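Long-range contacts in hemolysin activator protein CdiB (Acinetobacter baumannii ACICU, PDB 6WIL), which probably serves as the outer-membrane TpsB transporter of the Omp85 superfamily that secretes a partner toxin protein in contact-dependent growth inhibition: residues T231-G236 against S259-H264; S462-D467 against G518-L523; P511-L516 against I541-I546. All coordinates share one frame; numbering follows the deposited sequence.

Interaction 1: T231-G236 against S259-H264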
ATOM      1  N   THR A 231     -13.048 -22.866 -24.604  1.00 89.07           N
ATOM      2  CA  THR A 231     -13.662 -21.546 -24.534  1.00 91.83           C
ATOM      3  C   THR A 231     -12.714 -20.586 -23.829  1.00 75.17           C
ATOM      4  O   THR A 231     -11.703 -20.993 -23.247  1.00 78.09           O
ATOM      5  CB  THR A 231     -15.012 -21.594 -23.803  1.00 88.84           C
ATOM      6  OG1 THR A 231     -14.823 -22.134 -22.488  1.00 99.11           O
ATOM      7  CG2 THR A 231     -16.007 -22.460 -24.563  1.00 91.92           C
ATOM      8  N   GLY A 232     -13.048 -19.300 -23.871  1.00 66.16           N
ATOM      9  CA  GLY A 232     -12.180 -18.308 -23.259  1.00 81.76           C
ATOM     10  C   GLY A 232     -12.830 -16.945 -23.199  1.00 70.87           C
ATOM     11  O   GLY A 232     -13.926 -16.723 -23.721  1.00 72.00           O
ATOM     12  N   THR A 233     -12.120 -16.023 -22.547  1.00 61.39           N
ATOM     13  CA  THR A 233     -12.558 -14.646 -22.367  1.00 65.24           C
ATOM     14  C   THR A 233     -11.550 -13.706 -23.014  1.00 60.03           C
ATOM     15  O   THR A 233     -10.339 -13.934 -22.941  1.00 69.68           O
ATOM     16  CB  THR A 233     -12.709 -14.301 -20.880  1.00 76.91           C
ATOM     17  OG1 THR A 233     -13.406 -15.357 -20.207  1.00 78.02           O
ATOM     18  CG2 THR A 233     -13.483 -13.000 -20.706  1.00 72.40           C
ATOM     19  N   TYR A 234     -12.053 -12.640 -23.635  1.00 60.38           N
ATOM     20  CA  TYR A 234     -11.225 -11.679 -24.357  1.00 73.76           C
ATOM     21  C   TYR A 234     -11.501 -10.285 -23.811  1.00 57.78           C
ATOM     22  O   TYR A 234     -12.637  -9.801 -23.881  1.00 50.45           O
ATOM     23  CB  TYR A 234     -11.497 -11.749 -25.864  1.00 60.04           C
ATOM     24  CG  TYR A 234     -11.372 -13.149 -26.431  1.00 80.89           C
ATOM     25  CD1 TYR A 234     -12.413 -14.064 -26.309  1.00 83.43           C
ATOM     26  CD2 TYR A 234     -10.212 -13.562 -27.079  1.00 90.69           C
ATOM     27  CE1 TYR A 234     -12.308 -15.346 -26.814  1.00 91.26           C
ATOM     28  CE2 TYR A 234     -10.102 -14.846 -27.594  1.00 99.58           C
ATOM     29  CZ  TYR A 234     -11.152 -15.732 -27.456  1.00100.54           C
ATOM     30  OH  TYR A 234     -11.054 -17.007 -27.959  1.00 98.80           O
HETATM   31  N   MSE A 235     -10.467  -9.650 -23.270  1.00 60.53           N
HETATM   32  CA  MSE A 235     -10.610  -8.358 -22.607  1.00 50.84           C
HETATM   33  C   MSE A 235      -9.845  -7.245 -23.304  1.00 44.92           C
HETATM   34  O   MSE A 235      -8.782  -7.469 -23.872  1.00 46.43           O
HETATM   35  CB  MSE A 235     -10.135  -8.454 -21.158  1.00 61.47           C
HETATM   36  CG  MSE A 235     -11.240  -8.632 -20.135  1.00 91.69           C
HETATM   37 SE   MSE A 235     -10.509  -8.878 -18.340  1.00131.11          SE
HETATM   38  CE  MSE A 235      -9.219  -7.418 -18.356  1.00 44.98           C
ATOM     39  N   GLY A 236     -10.398  -6.039 -23.244  1.00 39.01           N
ATOM     40  CA  GLY A 236      -9.715  -4.857 -23.723  1.00 37.09           C
ATOM     41  C   GLY A 236      -9.800  -3.732 -22.713  1.00 42.45           C
ATOM     42  O   GLY A 236     -10.888  -3.410 -22.227  1.00 54.68           O
ATOM     43  N   SER A 259     -15.264  -6.681 -22.169  1.00 50.48           N
ATOM     44  CA  SER A 259     -14.988  -8.099 -21.999  1.00 54.69           C
ATOM     45  C   SER A 259     -16.010  -8.921 -22.769  1.00 57.06           C
ATOM     46  O   SER A 259     -17.185  -8.553 -22.848  1.00 48.73           O
ATOM     47  CB  SER A 259     -15.004  -8.494 -20.514  1.00 54.26           C
ATOM     48  OG  SER A 259     -14.793  -9.886 -20.351  1.00 78.08           O
ATOM     49  N   LEU A 260     -15.548 -10.035 -23.334  1.00 68.79           N
ATOM     50  CA  LEU A 260     -16.396 -10.991 -24.044  1.00 71.50           C
ATOM     51  C   LEU A 260     -16.128 -12.359 -23.422  1.00 73.17           C
ATOM     52  O   LEU A 260     -15.143 -13.019 -23.763  1.00 71.47           O
ATOM     53  CB  LEU A 260     -16.105 -10.981 -25.544  1.00 64.10           C
ATOM     54  CG  LEU A 260     -17.070 -11.690 -26.500  1.00 80.68           C
ATOM     55  CD1 LEU A 260     -16.789 -13.185 -26.585  1.00 80.10           C
ATOM     56  CD2 LEU A 260     -18.515 -11.437 -26.091  1.00 73.06           C
ATOM     57  N   ASP A 261     -17.001 -12.780 -22.509  1.00 78.06           N
ATOM     58  CA  ASP A 261     -16.827 -14.020 -21.759  1.00 90.93           C
ATOM     59  C   ASP A 261     -17.647 -15.119 -22.428  1.00 94.97           C
ATOM     60  O   ASP A 261     -18.881 -15.104 -22.373  1.00 94.01           O
ATOM     61  CB  ASP A 261     -17.242 -13.829 -20.301  1.00 91.49           C
ATOM     62  CG  ASP A 261     -16.805 -14.978 -19.406  1.00101.22           C
ATOM     63  OD1 ASP A 261     -16.291 -15.987 -19.931  1.00 96.75           O
ATOM     64  OD2 ASP A 261     -16.968 -14.866 -18.172  1.00 93.27           O
ATOM     65  N   ASP A 262     -16.958 -16.074 -23.061  1.00 94.07           N
ATOM     66  CA  ASP A 262     -17.630 -17.218 -23.667  1.00107.21           C
ATOM     67  C   ASP A 262     -18.041 -18.266 -22.642  1.00107.09           C
ATOM     68  O   ASP A 262     -18.903 -19.100 -22.941  1.00103.34           O
ATOM     69  CB  ASP A 262     -16.734 -17.868 -24.726  1.00 99.36           C
ATOM     70  CG  ASP A 262     -16.644 -17.049 -25.999  1.00100.44           C
ATOM     71  OD1 ASP A 262     -17.565 -16.247 -26.258  1.00 99.87           O
ATOM     72  OD2 ASP A 262     -15.657 -17.216 -26.748  1.00 99.14           O
ATOM     73  N   PHE A 263     -17.442 -18.245 -21.448  1.00106.81           N
ATOM     74  CA  PHE A 263     -17.840 -19.182 -20.402  1.00110.74           C
ATOM     75  C   PHE A 263     -19.291 -18.968 -19.991  1.00119.07           C
ATOM     76  O   PHE A 263     -20.056 -19.932 -19.862  1.00118.77           O
ATOM     77  CB  PHE A 263     -16.912 -19.047 -19.195  1.00110.85           C
ATOM     78  CG  PHE A 263     -15.550 -19.649 -19.404  1.00114.39           C
ATOM     79  CD1 PHE A 263     -15.322 -20.985 -19.125  1.00108.66           C
ATOM     80  CD2 PHE A 263     -14.504 -18.889 -19.893  1.00105.80           C
ATOM     81  CE1 PHE A 263     -14.075 -21.548 -19.306  1.00 95.58           C
ATOM     82  CE2 PHE A 263     -13.254 -19.449 -20.087  1.00 90.85           C
ATOM     83  CZ  PHE A 263     -13.043 -20.780 -19.793  1.00 90.04           C
ATOM     84  N   HIS A 264     -19.690 -17.711 -19.784  1.00119.92           N
ATOM     85  CA  HIS A 264     -21.057 -17.370 -19.416  1.00107.35           C
ATOM     86  C   HIS A 264     -21.788 -16.620 -20.528  1.00 98.56           C
ATOM     87  O   HIS A 264     -22.802 -15.961 -20.262  1.00 86.73           O
ATOM     88  CB  HIS A 264     -21.073 -16.557 -18.121  1.00104.93           C
ATOM     89  CG  HIS A 264     -20.604 -17.327 -16.924  1.00110.45           C
ATOM     90  ND1 HIS A 264     -21.378 -18.286 -16.305  1.00111.85           N
ATOM     91  CD2 HIS A 264     -19.440 -17.283 -16.232  1.00100.92           C
ATOM     92  CE1 HIS A 264     -20.711 -18.800 -15.286  1.00108.80           C
ATOM     93  NE2 HIS A 264     -19.531 -18.210 -15.221  1.00108.24           N
TER
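Thr233 and Asp261 face each other in a non-hydrogen-bonded antiparallel pair, and their side chains form the tight part of the contact. Thr233 OG1 donates to Asp261 OD1 at 3.0 Å, coming from above the carboxylate plane. Phe263 N reaches the same oxygen from the opposite face of that plane, which closes an Asx turn. OD1 thus holds two donors and ties the end of the strand to the next turn. Asp261 CG is anti to its own backbone N (chi1 -167°), which places the carboxylate beside Thr233. The Phe263 ring then lies against the start of 231-236. Thr231 OG1 sits over one face, 3.3 Å from Phe263 CE1 and offset toward the rim.

These segments are the open end of a beta hairpin in the 16-stranded barrel. Three backbone bonds join them, including Leu260 N to Tyr234 O at 3.0 Å. Met235, on the same face as Thr233, touches Arg17 of helix 8-27.

The other face is looser. Tyr234 CD1 and Leu260 CD1 approach only to 4.5 Å. Asp262 OD2 lies in the plane of the Tyr234 ring, at its edge, 3.8 Å from Tyr234 CE1. Tyr234 itself is on the surface.

Interaction 2: S462-D467 against G518-L523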
ATOM      1  N   SER A 462      -7.919 -15.494  -8.071  1.00 51.73           N
ATOM      2  CA  SER A 462      -7.999 -16.165  -6.785  1.00 63.48           C
ATOM      3  C   SER A 462      -7.141 -17.409  -6.704  1.00 49.40           C
ATOM      4  O   SER A 462      -6.270 -17.471  -5.848  1.00 61.67           O
ATOM      5  CB  SER A 462      -9.472 -16.520  -6.462  1.00 50.72           C
ATOM      6  OG  SER A 462     -10.168 -17.003  -7.581  1.00 65.95           O
ATOM      7  N   VAL A 463      -7.361 -18.393  -7.584  1.00 52.10           N
ATOM      8  CA  VAL A 463      -6.465 -19.543  -7.692  1.00 46.56           C
ATOM      9  C   VAL A 463      -6.093 -19.795  -9.150  1.00 47.80           C
ATOM     10  O   VAL A 463      -6.919 -20.279  -9.929  1.00 42.80           O
ATOM     11  CB  VAL A 463      -7.097 -20.805  -7.080  1.00 52.10           C
ATOM     12  CG1 VAL A 463      -6.096 -21.949  -7.090  1.00 46.16           C
ATOM     13  CG2 VAL A 463      -7.608 -20.508  -5.681  1.00 36.80           C
ATOM     14  N   ARG A 464      -4.853 -19.489  -9.532  1.00 51.27           N
ATOM     15  CA  ARG A 464      -4.464 -19.625 -10.931  1.00 60.08           C
ATOM     16  C   ARG A 464      -4.404 -21.097 -11.346  1.00 59.57           C
ATOM     17  O   ARG A 464      -4.280 -22.004 -10.519  1.00 68.12           O
ATOM     18  CB  ARG A 464      -3.120 -18.945 -11.190  1.00 51.62           C
ATOM     19  CG  ARG A 464      -3.228 -17.444 -11.402  1.00 49.39           C
ATOM     20  CD  ARG A 464      -1.864 -16.793 -11.387  1.00 40.33           C
ATOM     21  NE  ARG A 464      -1.263 -16.863 -10.060  1.00 43.98           N
ATOM     22  CZ  ARG A 464      -0.049 -16.415  -9.759  1.00 62.18           C
ATOM     23  NH1 ARG A 464       0.404 -16.524  -8.519  1.00 58.63           N
ATOM     24  NH2 ARG A 464       0.711 -15.859 -10.694  1.00 68.06           N
ATOM     25  N   GLY A 465      -4.497 -21.324 -12.655  1.00 57.72           N
ATOM     26  CA  GLY A 465      -4.610 -22.661 -13.194  1.00 54.23           C
ATOM     27  C   GLY A 465      -6.033 -23.136 -13.392  1.00 46.95           C
ATOM     28  O   GLY A 465      -6.236 -24.246 -13.894  1.00 62.32           O
ATOM     29  N   PHE A 466      -7.023 -22.337 -13.009  1.00 45.61           N
ATOM     30  CA  PHE A 466      -8.431 -22.672 -13.172  1.00 44.54           C
ATOM     31  C   PHE A 466      -9.100 -21.623 -14.048  1.00 63.09           C
ATOM     32  O   PHE A 466      -8.782 -20.430 -13.957  1.00 49.57           O
ATOM     33  CB  PHE A 466      -9.137 -22.769 -11.813  1.00 47.71           C
ATOM     34  CG  PHE A 466      -8.788 -24.008 -11.035  1.00 57.19           C
ATOM     35  CD1 PHE A 466      -9.457 -25.200 -11.268  1.00 50.34           C
ATOM     36  CD2 PHE A 466      -7.791 -23.982 -10.073  1.00 41.97           C
ATOM     37  CE1 PHE A 466      -9.138 -26.342 -10.557  1.00 53.32           C
ATOM     38  CE2 PHE A 466      -7.469 -25.118  -9.358  1.00 59.72           C
ATOM     39  CZ  PHE A 466      -8.143 -26.300  -9.600  1.00 67.36           C
ATOM     40  N   ASP A 467     -10.033 -22.080 -14.896  1.00 53.33           N
ATOM     41  CA  ASP A 467     -10.628 -21.198 -15.896  1.00 60.49           C
ATOM     42  C   ASP A 467     -11.600 -20.208 -15.266  1.00 58.72           C
ATOM     43  O   ASP A 467     -11.809 -19.107 -15.797  1.00 71.55           O
ATOM     44  CB  ASP A 467     -11.345 -22.019 -16.969  1.00 76.06           C
ATOM     45  CG  ASP A 467     -12.237 -23.099 -16.388  1.00 78.51           C
ATOM     46  OD1 ASP A 467     -13.060 -22.791 -15.482  1.00 88.10           O
ATOM     47  OD2 ASP A 467     -12.120 -24.262 -16.845  1.00 88.05           O
ATOM     48  N   GLY A 518      -3.921 -25.090  -7.858  1.00 50.51           N
ATOM     49  CA  GLY A 518      -3.558 -24.925  -9.250  1.00 51.94           C
ATOM     50  C   GLY A 518      -2.099 -24.559  -9.412  1.00 62.53           C
ATOM     51  O   GLY A 518      -1.451 -24.127  -8.453  1.00 64.58           O
ATOM     52  N   SER A 519      -1.562 -24.735 -10.617  1.00 51.46           N
ATOM     53  CA  SER A 519      -0.178 -24.389 -10.892  1.00 59.07           C
ATOM     54  C   SER A 519      -0.092 -23.715 -12.252  1.00 63.70           C
ATOM     55  O   SER A 519      -0.880 -24.003 -13.156  1.00 59.33           O
ATOM     56  CB  SER A 519       0.737 -25.619 -10.849  1.00 65.97           C
ATOM     57  OG  SER A 519       2.100 -25.231 -10.832  1.00 67.77           O
ATOM     58  N   VAL A 520       0.877 -22.813 -12.385  1.00 62.15           N
ATOM     59  CA  VAL A 520       1.023 -21.979 -13.573  1.00 56.83           C
ATOM     60  C   VAL A 520       2.501 -21.866 -13.919  1.00 53.39           C
ATOM     61  O   VAL A 520       3.349 -21.719 -13.033  1.00 52.08           O
ATOM     62  CB  VAL A 520       0.393 -20.585 -13.353  1.00 53.09           C
ATOM     63  CG1 VAL A 520       1.020 -19.545 -14.268  1.00 61.85           C
ATOM     64  CG2 VAL A 520      -1.104 -20.648 -13.582  1.00 57.61           C
ATOM     65  N   LEU A 521       2.809 -21.950 -15.213  1.00 66.09           N
ATOM     66  CA  LEU A 521       4.150 -21.717 -15.734  1.00 58.34           C
ATOM     67  C   LEU A 521       4.049 -20.749 -16.903  1.00 57.86           C
ATOM     68  O   LEU A 521       3.227 -20.949 -17.804  1.00 59.70           O
ATOM     69  CB  LEU A 521       4.807 -23.029 -16.177  1.00 66.12           C
ATOM     70  CG  LEU A 521       6.242 -22.946 -16.704  1.00 75.22           C
ATOM     71  CD1 LEU A 521       7.213 -22.596 -15.588  1.00 60.59           C
ATOM     72  CD2 LEU A 521       6.640 -24.245 -17.384  1.00 77.51           C
ATOM     73  N   GLY A 522       4.868 -19.702 -16.888  1.00 50.07           N
ATOM     74  CA  GLY A 522       4.776 -18.703 -17.926  1.00 49.70           C
ATOM     75  C   GLY A 522       6.003 -17.821 -18.001  1.00 58.80           C
ATOM     76  O   GLY A 522       7.014 -18.069 -17.342  1.00 60.57           O
ATOM     77  N   LEU A 523       5.893 -16.774 -18.822  1.00 61.30           N
ATOM     78  CA  LEU A 523       6.990 -15.842 -19.045  1.00 61.11           C
ATOM     79  C   LEU A 523       6.434 -14.438 -19.238  1.00 47.78           C
ATOM     80  O   LEU A 523       5.269 -14.253 -19.599  1.00 61.35           O
ATOM     81  CB  LEU A 523       7.838 -16.241 -20.260  1.00 73.56           C
ATOM     82  CG  LEU A 523       7.251 -15.947 -21.644  1.00 72.72           C
ATOM     83  CD1 LEU A 523       8.340 -16.031 -22.699  1.00 63.26           C
ATOM     84  CD2 LEU A 523       6.104 -16.892 -21.989  1.00 61.17           C
TER
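Val463 begins the contact by laying its CG1 methyl 3.9 Å from Gly518 N. Residues 463-466 are the Val-Arg-Gly-Phe motif of loop 6, a hallmark of Omp85 transporters. Here the motif folds as a type II beta turn against strand 515-526 of the barrel wall. The Val463 side chain has CG1 anti to the backbone N (chi1 -175°), which turns this branch to the strand.

Arg464 comes next. Its backbone and the base of its side chain do the touching. Arg464 O accepts a CA-H...O contact from Gly518 CA at 3.3 Å. Arg464 CB meets Val520 CG2 at 3.6 Å. The guanidinium group goes elsewhere: its NE forms a salt bridge with Asp500, and its NH2 one with Glu483. Two acids on two barrel strands thus grip the charged end, which is consistent with its tying the loop to the barrel wall.

Gly465 sits at the third position of the turn with a positive phi of 92°. Its CA is 4.7 Å from Gly518 CA, so the two backbones lie close with no side chain between them. Val520 CG2 also reaches Gly465 N, and thus packs on two successive residues of the motif.

Phe466 ends the contact. Its CB leaves roughly alongside the strand, but the ring comes nearer. Gly518 N lies at the ring edge, near its plane, 3.9 Å from Phe466 CE2.

Interaction 3: P511-L516 against I541-I546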
ATOM      1  N   PRO A 511     -18.914 -29.386   2.619  1.00100.41           N
ATOM      2  CA  PRO A 511     -17.632 -30.081   2.787  1.00 94.15           C
ATOM      3  C   PRO A 511     -17.289 -30.961   1.594  1.00 98.63           C
ATOM      4  O   PRO A 511     -18.154 -31.385   0.823  1.00 93.15           O
ATOM      5  CB  PRO A 511     -17.844 -30.920   4.053  1.00 92.03           C
ATOM      6  CG  PRO A 511     -18.916 -30.205   4.801  1.00 98.64           C
ATOM      7  CD  PRO A 511     -19.826 -29.627   3.753  1.00 93.14           C
ATOM      8  N   GLY A 512     -15.993 -31.240   1.458  1.00 90.68           N
ATOM      9  CA  GLY A 512     -15.476 -31.953   0.311  1.00 94.95           C
ATOM     10  C   GLY A 512     -15.259 -31.101  -0.921  1.00 85.78           C
ATOM     11  O   GLY A 512     -14.591 -31.556  -1.861  1.00 83.94           O
ATOM     12  N   GLN A 513     -15.802 -29.883  -0.955  1.00 77.39           N
ATOM     13  CA  GLN A 513     -15.620 -28.946  -2.056  1.00 84.64           C
ATOM     14  C   GLN A 513     -14.979 -27.649  -1.582  1.00 81.30           C
ATOM     15  O   GLN A 513     -15.334 -26.569  -2.048  1.00 77.06           O
ATOM     16  CB  GLN A 513     -16.955 -28.659  -2.744  1.00 88.81           C
ATOM     17  CG  GLN A 513     -17.690 -29.899  -3.202  1.00 92.55           C
ATOM     18  CD  GLN A 513     -18.436 -29.678  -4.499  1.00 82.04           C
ATOM     19  OE1 GLN A 513     -18.642 -28.542  -4.921  1.00 84.20           O
ATOM     20  NE2 GLN A 513     -18.829 -30.766  -5.150  1.00 79.16           N
ATOM     21  N   ARG A 514     -14.029 -27.746  -0.663  1.00 78.75           N
ATOM     22  CA  ARG A 514     -13.528 -26.581   0.043  1.00 69.80           C
ATOM     23  C   ARG A 514     -12.093 -26.219  -0.318  1.00 58.28           C
ATOM     24  O   ARG A 514     -11.523 -25.317   0.304  1.00 72.70           O
ATOM     25  CB  ARG A 514     -13.632 -26.812   1.554  1.00 66.14           C
ATOM     26  CG  ARG A 514     -14.909 -27.519   1.993  1.00 77.46           C
ATOM     27  CD  ARG A 514     -14.945 -27.694   3.506  1.00 82.17           C
ATOM     28  NE  ARG A 514     -13.808 -28.473   3.994  1.00100.10           N
ATOM     29  CZ  ARG A 514     -13.638 -28.840   5.261  1.00 92.81           C
ATOM     30  NH1 ARG A 514     -12.570 -29.544   5.610  1.00 74.63           N
ATOM     31  NH2 ARG A 514     -14.535 -28.504   6.178  1.00 86.36           N
ATOM     32  N   TYR A 515     -11.492 -26.887  -1.299  1.00 47.26           N
ATOM     33  CA  TYR A 515     -10.069 -26.721  -1.550  1.00 47.24           C
ATOM     34  C   TYR A 515      -9.768 -26.734  -3.041  1.00 58.31           C
ATOM     35  O   TYR A 515     -10.335 -27.528  -3.796  1.00 57.88           O
ATOM     36  CB  TYR A 515      -9.257 -27.815  -0.853  1.00 42.34           C
ATOM     37  CG  TYR A 515      -7.766 -27.631  -0.985  1.00 51.88           C
ATOM     38  CD1 TYR A 515      -7.090 -26.731  -0.177  1.00 54.85           C
ATOM     39  CD2 TYR A 515      -7.033 -28.356  -1.916  1.00 54.40           C
ATOM     40  CE1 TYR A 515      -5.725 -26.555  -0.285  1.00 55.50           C
ATOM     41  CE2 TYR A 515      -5.663 -28.184  -2.035  1.00 49.96           C
ATOM     42  CZ  TYR A 515      -5.015 -27.281  -1.215  1.00 53.84           C
ATOM     43  OH  TYR A 515      -3.654 -27.098  -1.317  1.00 48.99           O
ATOM     44  N   LEU A 516      -8.859 -25.851  -3.451  1.00 59.32           N
ATOM     45  CA  LEU A 516      -8.367 -25.789  -4.819  1.00 52.53           C
ATOM     46  C   LEU A 516      -6.851 -25.677  -4.801  1.00 44.72           C
ATOM     47  O   LEU A 516      -6.280 -24.991  -3.951  1.00 54.51           O
ATOM     48  CB  LEU A 516      -8.962 -24.602  -5.586  1.00 53.33           C
ATOM     49  CG  LEU A 516     -10.411 -24.726  -6.058  1.00 50.29           C
ATOM     50  CD1 LEU A 516     -10.873 -23.446  -6.735  1.00 47.83           C
ATOM     51  CD2 LEU A 516     -10.580 -25.918  -6.986  1.00 47.45           C
ATOM     52  N   ILE A 541      -5.486 -30.117  -7.733  1.00 63.05           N
ATOM     53  CA  ILE A 541      -6.448 -30.739  -6.833  1.00 49.29           C
ATOM     54  C   ILE A 541      -7.729 -29.923  -6.857  1.00 49.64           C
ATOM     55  O   ILE A 541      -7.700 -28.703  -6.659  1.00 58.03           O
ATOM     56  CB  ILE A 541      -5.901 -30.854  -5.399  1.00 60.81           C
ATOM     57  CG1 ILE A 541      -4.795 -31.910  -5.341  1.00 66.06           C
ATOM     58  CG2 ILE A 541      -7.026 -31.188  -4.426  1.00 57.36           C
ATOM     59  CD1 ILE A 541      -5.211 -33.253  -5.913  1.00 78.74           C
ATOM     60  N   ALA A 542      -8.851 -30.597  -7.095  1.00 51.92           N
ATOM     61  CA  ALA A 542     -10.145 -29.936  -7.145  1.00 51.82           C
ATOM     62  C   ALA A 542     -11.224 -30.967  -6.869  1.00 70.29           C
ATOM     63  O   ALA A 542     -11.001 -32.162  -7.092  1.00 61.29           O
ATOM     64  CB  ALA A 542     -10.377 -29.273  -8.509  1.00 60.59           C
ATOM     65  N   PRO A 543     -12.389 -30.547  -6.380  1.00 74.88           N
ATOM     66  CA  PRO A 543     -13.521 -31.471  -6.281  1.00 72.57           C
ATOM     67  C   PRO A 543     -13.911 -31.994  -7.654  1.00 79.74           C
ATOM     68  O   PRO A 543     -13.515 -31.455  -8.692  1.00 77.65           O
ATOM     69  CB  PRO A 543     -14.635 -30.613  -5.672  1.00 69.13           C
ATOM     70  CG  PRO A 543     -13.920 -29.494  -5.001  1.00 74.50           C
ATOM     71  CD  PRO A 543     -12.702 -29.225  -5.816  1.00 79.62           C
ATOM     72  N   ASP A 544     -14.705 -33.064  -7.647  1.00 82.12           N
ATOM     73  CA  ASP A 544     -15.097 -33.706  -8.898  1.00 86.06           C
ATOM     74  C   ASP A 544     -15.868 -32.757  -9.807  1.00 73.72           C
ATOM     75  O   ASP A 544     -15.790 -32.878 -11.035  1.00 73.64           O
ATOM     76  CB  ASP A 544     -15.924 -34.958  -8.602  1.00 87.55           C
ATOM     77  CG  ASP A 544     -15.069 -36.125  -8.144  1.00 85.72           C
ATOM     78  OD1 ASP A 544     -14.282 -36.643  -8.966  1.00 73.83           O
ATOM     79  OD2 ASP A 544     -15.171 -36.515  -6.962  1.00 98.93           O
ATOM     80  N   SER A 545     -16.603 -31.804  -9.233  1.00 74.39           N
ATOM     81  CA  SER A 545     -17.395 -30.874 -10.030  1.00 83.39           C
ATOM     82  C   SER A 545     -16.549 -29.828 -10.748  1.00 85.53           C
ATOM     83  O   SER A 545     -17.109 -29.041 -11.520  1.00 78.15           O
ATOM     84  CB  SER A 545     -18.434 -30.180  -9.146  1.00 72.46           C
ATOM     85  OG  SER A 545     -17.812 -29.399  -8.141  1.00 76.42           O
ATOM     86  N   ILE A 546     -15.237 -29.792 -10.518  1.00 73.61           N
ATOM     87  CA  ILE A 546     -14.331 -28.867 -11.191  1.00 81.90           C
ATOM     88  C   ILE A 546     -13.487 -29.655 -12.184  1.00 88.12           C
ATOM     89  O   ILE A 546     -13.015 -30.757 -11.880  1.00 88.90           O
ATOM     90  CB  ILE A 546     -13.441 -28.110 -10.187  1.00 80.44           C
ATOM     91  CG1 ILE A 546     -14.295 -27.324  -9.186  1.00 82.94           C
ATOM     92  CG2 ILE A 546     -12.495 -27.177 -10.919  1.00 73.35           C
ATOM     93  CD1 ILE A 546     -14.749 -25.966  -9.690  1.00 61.45           C
TER
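Pro543 presses its ring against Gln513, with Pro543 CG 3.4 Å from Gln513 CA. The contact joins two loops at one rim of the beta barrel. Residues 511-514 lead into strand 515-526, and residues 542-546 follow strand 530-541. By the family topology this is probably the extracellular rim. Pro543 also opens a type I turn, closed by Ile546 N bonding to Pro543 O.

The Gln513 chain starts with CG anti to the carbonyl carbon (chi1 -54°) and bends at chi2. Its side chain crosses the proline ring at a slant, and its amide ends at Ser545. There Ser545 OG makes a weak hydrogen bond to Gln513 OE1 at 3.4 Å.

Tyr515 meets Ile541 by the edge of its ring. Its CG is anti to the backbone N (chi1 -175°), and the ring end comes nearer to 541-546 than the direction of its CB suggests. Ile541 CG2 lies near the ring plane, 3.8 Å from Tyr515 CD2. The Tyr515 hydroxyl is bound by Gln501, and its ring also meets that of Trp503, both on strand 493-505.

Leu516 points its CB away from 541-546, yet its tip returns. CD2 touches Ala542 CB at 3.7 Å and lies 4.1 Å from Pro543 CD. Phe466 packs on both Leu516 and Ala542. At the backbone, Leu516 CA makes a CA-H...O contact with Ile541 O, 3.5 Å long.

In the fold
From the N terminus, interaction 1 closes the first loop, the hairpin of strands 232-243 and 251-261. It is complete before interaction 2 opens. Interaction 2 spans from loop residues 462-467 to strand 515-526. Interaction 3 starts at 511-516, before that span ends, and finishes at 541-546, so the two cross and share strand 515-526. Phe466 joins them, with CE1 3.5 Å from Ile546 CG2. Asp467 reaches the other way and packs on Phe263 of interaction 1. The loop at 462-467 thus touches the loop after strand 251-261 on one hand, and strand 515-526 with the loop after strand 530-541 on the other.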